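Local coordinates for aminopeptidase P; XAA-pro aminopeptidase (Streptococcus thermophilus, PDB 3IL0), which probably acts as a metal-dependent aminopeptidase releasing N-terminal residues that precede proline, this chain being only its N-terminal creatinase/prolidase-type domain, at residues S18-L23 and T116-T121; R51-D56 and Q65-F70; E92-D97 and A110-Y115. All blocks are in the same frame, centred on the assembly; numbering follows the deposited sequence.

Interaction 1: S18-L23 and T116-T121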
loop_
_atom_site.group_PDB
_atom_site.type_symbol
_atom_site.label_atom_id
_atom_site.label_comp_id
_atom_site.label_asym_id
_atom_site.label_seq_id
_atom_site.Cartn_x
_atom_site.Cartn_y
_atom_site.Cartn_z
ATOM N N SER A 18 2.664 2.438 14.944
ATOM C CA SER A 18 3.192 1.135 14.671
ATOM C C SER A 18 4.719 1.105 14.358
ATOM O O SER A 18 5.319 0.047 14.268
ATOM C CB SER A 18 2.387 0.561 13.517
ATOM O OG SER A 18 2.857 1.195 12.318
ATOM N N GLY A 19 5.359 2.248 14.195
ATOM C CA GLY A 19 6.775 2.255 13.837
ATOM C C GLY A 19 7.109 1.898 12.391
ATOM O O GLY A 19 8.213 1.535 12.099
ATOM N N LEU A 20 6.150 2.057 11.485
ATOM C CA LEU A 20 6.324 1.716 10.079
ATOM C C LEU A 20 6.567 2.977 9.247
ATOM O O LEU A 20 5.899 3.979 9.441
ATOM C CB LEU A 20 5.040 1.055 9.571
ATOM C CG LEU A 20 4.620 -0.334 10.127
ATOM C CD1 LEU A 20 3.221 -0.668 9.540
ATOM C CD2 LEU A 20 5.644 -1.419 9.817
ATOM N N ASP A 21 7.530 2.929 8.328
ATOM C CA ASP A 21 7.640 3.975 7.287
ATOM C C ASP A 21 6.622 3.813 6.167
ATOM O O ASP A 21 6.330 4.781 5.414
ATOM C CB ASP A 21 9.009 3.915 6.667
ATOM C CG ASP A 21 10.089 4.201 7.674
ATOM O OD1 ASP A 21 9.837 5.090 8.509
ATOM O OD2 ASP A 21 11.114 3.501 7.710
ATOM N N ALA A 22 6.107 2.585 6.022
ATOM C CA ALA A 22 5.193 2.242 4.935
ATOM C C ALA A 22 4.382 0.956 5.237
ATOM O O ALA A 22 4.760 0.151 6.064
ATOM C CB ALA A 22 6.036 2.067 3.646
ATOM N N LEU A 23 3.271 0.808 4.543
ATOM C CA LEU A 23 2.485 -0.385 4.549
ATOM C C LEU A 23 2.101 -0.723 3.130
ATOM O O LEU A 23 1.577 0.115 2.374
ATOM C CB LEU A 23 1.234 -0.236 5.402
ATOM C CG LEU A 23 0.477 -1.547 5.696
ATOM C CD1 LEU A 23 1.289 -2.544 6.581
ATOM C CD2 LEU A 23 -0.855 -1.210 6.285
ATOM N N THR A 116 13.742 -3.728 6.273
ATOM C CA THR A 116 13.133 -4.500 7.336
ATOM C C THR A 116 11.670 -4.667 6.924
ATOM O O THR A 116 10.963 -3.671 6.734
ATOM C CB THR A 116 13.252 -3.700 8.676
ATOM O OG1 THR A 116 14.642 -3.463 8.962
ATOM C CG2 THR A 116 12.622 -4.425 9.852
ATOM N N LEU A 117 11.242 -5.906 6.732
ATOM C CA LEU A 117 9.838 -6.257 6.534
ATOM C C LEU A 117 9.207 -6.544 7.890
ATOM O O LEU A 117 9.728 -7.323 8.703
ATOM C CB LEU A 117 9.704 -7.470 5.603
ATOM C CG LEU A 117 10.162 -7.235 4.150
ATOM C CD1 LEU A 117 10.137 -8.547 3.353
ATOM C CD2 LEU A 117 9.304 -6.253 3.490
ATOM N N SER A 118 8.073 -5.922 8.141
ATOM C CA SER A 118 7.449 -5.975 9.460
ATOM C C SER A 118 6.011 -6.534 9.350
ATOM O O SER A 118 5.128 -5.877 8.836
ATOM C CB SER A 118 7.413 -4.561 10.032
ATOM O OG SER A 118 6.380 -4.452 10.997
ATOM N N PRO A 119 5.799 -7.763 9.798
ATOM C CA PRO A 119 4.467 -8.318 9.640
ATOM C C PRO A 119 3.461 -7.623 10.547
ATOM O O PRO A 119 3.758 -7.355 11.701
ATOM C CB PRO A 119 4.649 -9.771 10.039
ATOM C CG PRO A 119 5.856 -9.750 10.900
ATOM C CD PRO A 119 6.749 -8.743 10.292
ATOM N N GLN A 120 2.275 -7.380 10.043
ATOM C CA GLN A 120 1.224 -6.677 10.792
ATOM C C GLN A 120 0.006 -7.566 11.019
ATOM O O GLN A 120 -0.393 -8.302 10.140
ATOM C CB GLN A 120 0.832 -5.402 9.996
ATOM C CG GLN A 120 1.978 -4.410 9.823
ATOM C CD GLN A 120 2.362 -3.827 11.154
ATOM O OE1 GLN A 120 3.497 -3.958 11.631
ATOM N NE2 GLN A 120 1.397 -3.241 11.797
ATOM N N THR A 121 -0.573 -7.520 12.216
ATOM C CA THR A 121 -1.830 -8.209 12.496
ATOM C C THR A 121 -3.017 -7.268 12.467
ATOM O O THR A 121 -3.099 -6.361 13.284
ATOM C CB THR A 121 -1.815 -8.819 13.878
ATOM O OG1 THR A 121 -0.669 -9.672 13.962
ATOM C CG2 THR A 121 -3.067 -9.625 14.118
#

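Interaction 2: R51-D56 and Q65-F70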
loop_
_atom_site.group_PDB
_atom_site.type_symbol
_atom_site.label_atom_id
_atom_site.label_comp_id
_atom_site.label_asym_id
_atom_site.label_seq_id
_atom_site.Cartn_x
_atom_site.Cartn_y
_atom_site.Cartn_z
ATOM N N ARG A 51 0.888 8.400 -0.966
ATOM C CA ARG A 51 -0.080 7.370 -1.133
ATOM C C ARG A 51 0.030 6.969 -2.577
ATOM O O ARG A 51 -0.205 7.798 -3.469
ATOM C CB ARG A 51 -1.467 7.897 -0.835
ATOM C CG ARG A 51 -1.616 8.467 0.560
ATOM C CD ARG A 51 -3.068 8.603 0.928
ATOM N NE ARG A 51 -3.134 9.423 2.127
ATOM C CZ ARG A 51 -3.339 10.735 2.154
ATOM N NH1 ARG A 51 -3.583 11.419 1.047
ATOM N NH2 ARG A 51 -3.316 11.356 3.318
ATOM N N LEU A 52 0.384 5.709 -2.823
ATOM C CA LEU A 52 0.518 5.213 -4.166
ATOM C C LEU A 52 -0.564 4.215 -4.485
ATOM O O LEU A 52 -0.912 3.336 -3.678
ATOM C CB LEU A 52 1.874 4.553 -4.342
ATOM C CG LEU A 52 3.135 5.365 -4.059
ATOM C CD1 LEU A 52 4.354 4.538 -4.444
ATOM C CD2 LEU A 52 3.087 6.780 -4.810
ATOM N N PHE A 53 -1.091 4.327 -5.690
ATOM C CA PHE A 53 -2.045 3.342 -6.189
ATOM C C PHE A 53 -1.440 2.793 -7.455
ATOM O O PHE A 53 -1.141 3.561 -8.374
ATOM C CB PHE A 53 -3.412 4.015 -6.481
ATOM C CG PHE A 53 -4.449 3.072 -7.021
ATOM C CD1 PHE A 53 -5.424 2.541 -6.183
ATOM C CD2 PHE A 53 -4.447 2.704 -8.370
ATOM C CE1 PHE A 53 -6.383 1.672 -6.675
ATOM C CE2 PHE A 53 -5.375 1.814 -8.863
ATOM C CZ PHE A 53 -6.363 1.309 -8.018
ATOM N N LEU A 54 -1.263 1.483 -7.536
ATOM C CA LEU A 54 -0.539 0.939 -8.663
ATOM C C LEU A 54 -1.415 -0.024 -9.439
ATOM O O LEU A 54 -1.928 -0.999 -8.884
ATOM C CB LEU A 54 0.795 0.277 -8.206
ATOM C CG LEU A 54 1.785 1.148 -7.399
ATOM C CD1 LEU A 54 1.772 0.794 -5.939
ATOM C CD2 LEU A 54 3.176 1.010 -7.921
ATOM N N THR A 55 -1.553 0.241 -10.737
ATOM C CA THR A 55 -2.281 -0.662 -11.625
ATOM C C THR A 55 -1.736 -0.699 -13.086
ATOM O O THR A 55 -0.871 0.090 -13.477
ATOM C CB THR A 55 -3.775 -0.314 -11.576
ATOM O OG1 THR A 55 -4.521 -1.343 -12.220
ATOM C CG2 THR A 55 -4.039 1.030 -12.217
ATOM N N ASP A 56 -2.232 -1.665 -13.856
ATOM C CA ASP A 56 -1.918 -1.817 -15.301
ATOM C C ASP A 56 -2.574 -0.759 -16.220
ATOM O O ASP A 56 -3.346 0.116 -15.764
ATOM C CB ASP A 56 -2.334 -3.207 -15.792
ATOM C CG ASP A 56 -3.838 -3.425 -15.693
ATOM O OD1 ASP A 56 -4.614 -2.467 -15.968
ATOM O OD2 ASP A 56 -4.245 -4.561 -15.327
ATOM N N GLN A 65 -9.678 8.473 -12.680
ATOM C CA GLN A 65 -10.878 9.259 -12.413
ATOM C C GLN A 65 -11.538 8.954 -11.076
ATOM O O GLN A 65 -11.835 9.881 -10.315
ATOM C CB GLN A 65 -11.863 9.152 -13.570
ATOM C CG GLN A 65 -11.622 10.266 -14.583
ATOM C CD GLN A 65 -12.330 10.052 -15.878
ATOM O OE1 GLN A 65 -12.614 8.920 -16.256
ATOM N NE2 GLN A 65 -12.625 11.140 -16.580
ATOM N N SER A 66 -11.757 7.681 -10.771
ATOM C CA SER A 66 -12.412 7.329 -9.501
ATOM C C SER A 66 -11.615 7.768 -8.247
ATOM O O SER A 66 -12.179 8.428 -7.381
ATOM C CB SER A 66 -12.738 5.828 -9.450
ATOM O OG SER A 66 -11.728 5.062 -10.080
ATOM N N VAL A 67 -10.314 7.446 -8.185
ATOM C CA VAL A 67 -9.517 7.454 -6.930
ATOM C C VAL A 67 -8.927 8.815 -6.519
ATOM O O VAL A 67 -8.117 9.370 -7.237
ATOM C CB VAL A 67 -8.321 6.449 -7.045
ATOM C CG1 VAL A 67 -7.375 6.569 -5.842
ATOM C CG2 VAL A 67 -8.829 5.017 -7.235
ATOM N N HIS A 68 -9.282 9.326 -5.347
ATOM C CA HIS A 68 -8.790 10.635 -4.921
ATOM C C HIS A 68 -7.824 10.504 -3.753
ATOM O O HIS A 68 -7.948 9.586 -2.972
ATOM C CB HIS A 68 -9.974 11.551 -4.561
ATOM C CG HIS A 68 -11.005 11.656 -5.650
ATOM N ND1 HIS A 68 -10.961 12.622 -6.632
ATOM C CD2 HIS A 68 -12.096 10.899 -5.919
ATOM C CE1 HIS A 68 -11.982 12.459 -7.458
ATOM N NE2 HIS A 68 -12.687 11.419 -7.047
ATOM N N GLY A 69 -6.861 11.426 -3.646
ATOM C CA GLY A 69 -5.794 11.407 -2.590
ATOM C C GLY A 69 -4.566 10.516 -2.852
ATOM O O GLY A 69 -3.704 10.336 -1.993
ATOM N N PHE A 70 -4.515 9.951 -4.051
ATOM C CA PHE A 70 -3.582 8.900 -4.395
ATOM C C PHE A 70 -2.898 9.215 -5.676
ATOM O O PHE A 70 -3.500 9.573 -6.690
ATOM C CB PHE A 70 -4.283 7.566 -4.573
ATOM C CG PHE A 70 -4.386 6.791 -3.315
ATOM C CD1 PHE A 70 -3.656 5.642 -3.137
ATOM C CD2 PHE A 70 -5.194 7.228 -2.285
ATOM C CE1 PHE A 70 -3.744 4.932 -1.967
ATOM C CE2 PHE A 70 -5.286 6.496 -1.089
ATOM C CZ PHE A 70 -4.557 5.354 -0.942
#

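Interaction 3: E92-D97 and A110-Y115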
loop_
_atom_site.group_PDB
_atom_site.type_symbol
_atom_site.label_atom_id
_atom_site.label_comp_id
_atom_site.label_asym_id
_atom_site.label_seq_id
_atom_site.Cartn_x
_atom_site.Cartn_y
_atom_site.Cartn_z
ATOM N N GLU A 92 12.929 2.621 5.832
ATOM C CA GLU A 92 13.554 1.429 6.366
ATOM C C GLU A 92 12.622 0.227 6.661
ATOM O O GLU A 92 12.958 -0.914 6.380
ATOM C CB GLU A 92 14.277 1.818 7.634
ATOM C CG GLU A 92 14.845 0.643 8.379
ATOM C CD GLU A 92 15.678 -0.267 7.484
ATOM O OE1 GLU A 92 16.298 0.264 6.522
ATOM O OE2 GLU A 92 15.727 -1.500 7.742
ATOM N N THR A 93 11.485 0.492 7.278
ATOM C CA THR A 93 10.612 -0.522 7.740
ATOM C C THR A 93 9.294 -0.465 6.957
ATOM O O THR A 93 8.474 0.491 7.044
ATOM C CB THR A 93 10.439 -0.396 9.266
ATOM O OG1 THR A 93 9.622 0.727 9.555
ATOM C CG2 THR A 93 11.771 -0.167 9.944
ATOM N N ILE A 94 9.095 -1.542 6.202
ATOM C CA ILE A 94 7.931 -1.749 5.346
ATOM C C ILE A 94 7.022 -2.784 6.056
ATOM O O ILE A 94 7.423 -3.908 6.363
ATOM C CB ILE A 94 8.404 -2.179 3.935
ATOM C CG1 ILE A 94 9.441 -1.171 3.416
ATOM C CG2 ILE A 94 7.266 -2.252 2.945
ATOM C CD1 ILE A 94 10.086 -1.601 2.065
ATOM N N GLY A 95 5.832 -2.352 6.423
ATOM C CA GLY A 95 4.860 -3.250 6.972
ATOM C C GLY A 95 4.173 -4.038 5.885
ATOM O O GLY A 95 4.005 -3.567 4.767
ATOM N N PHE A 96 3.761 -5.252 6.195
ATOM C CA PHE A 96 2.887 -6.023 5.249
ATOM C C PHE A 96 1.899 -6.833 6.074
ATOM O O PHE A 96 2.137 -7.071 7.225
ATOM C CB PHE A 96 3.700 -6.941 4.349
ATOM C CG PHE A 96 4.424 -8.054 5.120
ATOM C CD1 PHE A 96 3.855 -9.279 5.224
ATOM C CD2 PHE A 96 5.677 -7.819 5.731
ATOM C CE1 PHE A 96 4.469 -10.304 5.975
ATOM C CE2 PHE A 96 6.289 -8.772 6.462
ATOM C CZ PHE A 96 5.695 -10.063 6.578
ATOM N N ASP A 97 0.802 -7.237 5.468
ATOM C CA ASP A 97 -0.216 -8.011 6.137
ATOM C C ASP A 97 0.162 -9.498 6.293
ATOM O O ASP A 97 0.604 -10.166 5.361
ATOM C CB ASP A 97 -1.495 -7.808 5.351
ATOM C CG ASP A 97 -2.643 -8.614 5.843
ATOM O OD1 ASP A 97 -2.680 -9.185 6.973
ATOM O OD2 ASP A 97 -3.504 -8.752 4.977
ATOM N N ALA A 110 12.963 -11.078 -1.383
ATOM C CA ALA A 110 13.887 -10.895 -2.494
ATOM C C ALA A 110 13.817 -9.418 -2.971
ATOM O O ALA A 110 14.827 -8.686 -2.989
ATOM C CB ALA A 110 13.588 -11.906 -3.621
ATOM N N ILE A 111 12.627 -8.921 -3.268
ATOM C CA ILE A 111 12.527 -7.604 -3.810
ATOM C C ILE A 111 13.014 -6.538 -2.870
ATOM O O ILE A 111 13.531 -5.517 -3.317
ATOM C CB ILE A 111 11.122 -7.335 -4.189
ATOM C CG1 ILE A 111 10.794 -8.234 -5.389
ATOM C CG2 ILE A 111 10.950 -5.869 -4.501
ATOM C CD1 ILE A 111 9.426 -8.141 -5.907
ATOM N N PHE A 112 12.813 -6.730 -1.576
ATOM C CA PHE A 112 13.116 -5.721 -0.602
ATOM C C PHE A 112 14.308 -6.117 0.222
ATOM O O PHE A 112 14.499 -5.658 1.317
ATOM C CB PHE A 112 11.909 -5.384 0.286
ATOM C CG PHE A 112 10.758 -4.734 -0.449
ATOM C CD1 PHE A 112 10.728 -3.356 -0.649
ATOM C CD2 PHE A 112 9.721 -5.481 -0.931
ATOM C CE1 PHE A 112 9.678 -2.759 -1.350
ATOM C CE2 PHE A 112 8.701 -4.909 -1.611
ATOM C CZ PHE A 112 8.674 -3.538 -1.831
ATOM N N GLU A 113 15.188 -6.898 -0.344
ATOM C CA GLU A 113 16.390 -7.332 0.386
ATOM C C GLU A 113 17.129 -6.095 0.888
ATOM O O GLU A 113 17.274 -5.131 0.164
ATOM C CB GLU A 113 17.275 -8.144 -0.554
ATOM C CG GLU A 113 17.986 -9.276 0.096
ATOM C CD GLU A 113 18.716 -10.156 -0.927
ATOM O OE1 GLU A 113 18.360 -11.378 -1.065
ATOM O OE2 GLU A 113 19.643 -9.613 -1.599
ATOM N N GLY A 114 17.532 -6.088 2.145
ATOM C CA GLY A 114 18.197 -4.931 2.735
ATOM C C GLY A 114 17.319 -3.984 3.515
ATOM O O GLY A 114 17.842 -3.064 4.162
ATOM N N TYR A 115 15.994 -4.157 3.427
ATOM C CA TYR A 115 15.047 -3.407 4.234
ATOM C C TYR A 115 14.417 -4.306 5.298
ATOM O O TYR A 115 14.511 -5.485 5.233
ATOM C CB TYR A 115 13.943 -2.814 3.339
ATOM C CG TYR A 115 14.494 -2.015 2.215
ATOM C CD1 TYR A 115 14.796 -0.690 2.397
ATOM C CD2 TYR A 115 14.790 -2.603 0.974
ATOM C CE1 TYR A 115 15.344 0.058 1.383
ATOM C CE2 TYR A 115 15.372 -1.855 -0.040
ATOM C CZ TYR A 115 15.630 -0.519 0.181
ATOM O OH TYR A 115 16.173 0.306 -0.793
#

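Interaction 1: S18-L23 and T116-T121
Leu-20 and Ser-118 face each other with their CA atoms 7.8 Å apart, and the CA atoms of Ser-18 and Gln-120 are 8.9 Å apart, too far for any backbone pairing. Segment 18-23 leaves its helix through a Schellman motif, in which Gly-19 takes positive phi, and enters a strand at Ala-22; segment 116-121 is extended up to Gln-120. The gap is bridged by side chains alone. Leu-20 points at the other segment and splits its two methyls between two partners: CD2 sits 3.3 Å from OG of Ser-118, while CD1 lies 3.6 Å from CD of Gln-120. Gln-120 comes from the opposite direction, and the bend at chi2 (-67°) turns its amide back beside CD1 of Leu-20. Leu-23 reaches the same glutamine from another side, its CD1 meeting CG of Gln-120 at 3.8 Å; chi1 (-168°) puts CG of Leu-23 anti to the backbone N, and chi2 then turns CD1 toward the glutamine. A weak hydrogen bond from OG of Ser-118 to OE1 of Gln-120, 3.0 Å long, may help orient the amide. Ser-18, at the margin, turns its hydroxyl back to the carbonyl of Leu-15. This is side-chain packing on one face of the mixed sheet of the creatinase/prolidase N-terminal domain, spanning strand 93-97, which lies between strands 22-25 and 116-120, with Leu-20 and Leu-23 packing on its Gly-95. Phe-123 of helix 123-128 touches Ser-18, Leu-20 and Leu-23, and helix 102-111 packs against Leu-117.

Interaction 2: R51-D56 and Q65-F70
The carbonyl O of Gly-69 accepts a hydrogen bond from NH1 of Arg-51, 3.2 Å long and nearly straight (168° at the hydrogen). The donor lies in the carbonyl plane on a lone pair, and the oxygen in turn sits at the edge of the guanidinium, in its plane. The arginine is extended from CG to NE and its CD passes the same carbonyl, with CD of Arg-51 3.5 Å from O of Gly-69. It also lies over the Phe-70 ring: CB of Arg-51 stands 3.7 Å from the ring centroid, almost on the normal, a CH-pi contact. At the rim of that ring, near its plane, O of Leu-52 approaches CD1 of Phe-70 to 3.6 Å. Deeper in, CB of Phe-53 touches CD1 of Phe-70 at 3.7 Å, and one face of the Phe-53 ring receives CG2 of Val-67, offset toward the rim. Gly-69 has positive phi (83°), in the loop that leads into strand 71-74. The contact packs strand 51-55 against the helix-to-strand loop of a beta-alpha-beta crossover, in which helix 60-66 connects the adjacent parallel strands 51-55 and 71-74.

Interaction 3: E92-D97 and A110-Y115
CD1 of Ile-94 comes obliquely to the Phe-112 ring, 3.3 Å from CD1 of Phe-112, and more distantly to the ring of Tyr-115. One face of the Phe-112 ring carries CG2 of Ile-111, 3.7 Å above the plane and offset toward the rim. Around the edge of the Tyr-115 ring, near its plane, lie O of Glu-92 and the carbonyl carbon of Phe-112. CD1 of Ile-94 is thus the atom that meets both aromatic residues. CG1 of the isoleucine is anti to the carbonyl carbon (chi1 -52°), and a trans chi2 then extends the chain to CD1 of Ile-94, which is close to Phe-112 and 4.2 Å from CB of Tyr-115. Side chains of Ile-94 and Phe-112 cross at about a right angle. Both aromatic residues belong to a type II beta turn from Phe-112 to Tyr-115, as its first and last members, closed by a 3.0 Å bond from N of Tyr-115 to O of Phe-112; Gly-114 occupies the position that takes positive phi (96°). Glu-92 contributes from the exposed margin. O of Glu-92 is 3.7 Å from CB of Tyr-115, and although the CB of the glutamate points away, a bend at chi2 (51°) returns the carboxylate toward the turn, where OE2 of Glu-92 passes 3.9 Å from C of Tyr-115 and hydrogen-bonds the hydroxyl of Thr-116. The contact belongs to the beta-alpha-beta unit of strand 93-97, helix 102-111 and strand 116-120, the two strands being parallel neighbours. Ile-94 pairs through its backbone with Thr-116 and Ser-118, while Val-86 of helix 78-88 packs on both Ile-94 and Tyr-115.

Overall arrangement
From the N terminus, helix 7-18 leads into segment 18-23, whose partner 116-121 comes near the C terminus, so interaction 1 closes a loop of 92 residues. Within that loop, interaction 2 closes first, over the crossover from strand 51-55 to strand 71-74; interaction 3 follows in series, over the crossover from 93-97 to 116-120. Neither crosses the other. Their centres lie about 22 Å apart on opposite sides of the chain's centre, yet all three reach one mixed sheet. Interactions 1 and 3 touch, strand 93-97 lying between strands 22-25 and 116-120. Interaction 2 lies toward the 71-74 edge of the sheet, interactions 1 and 3 toward the 116-120 edge.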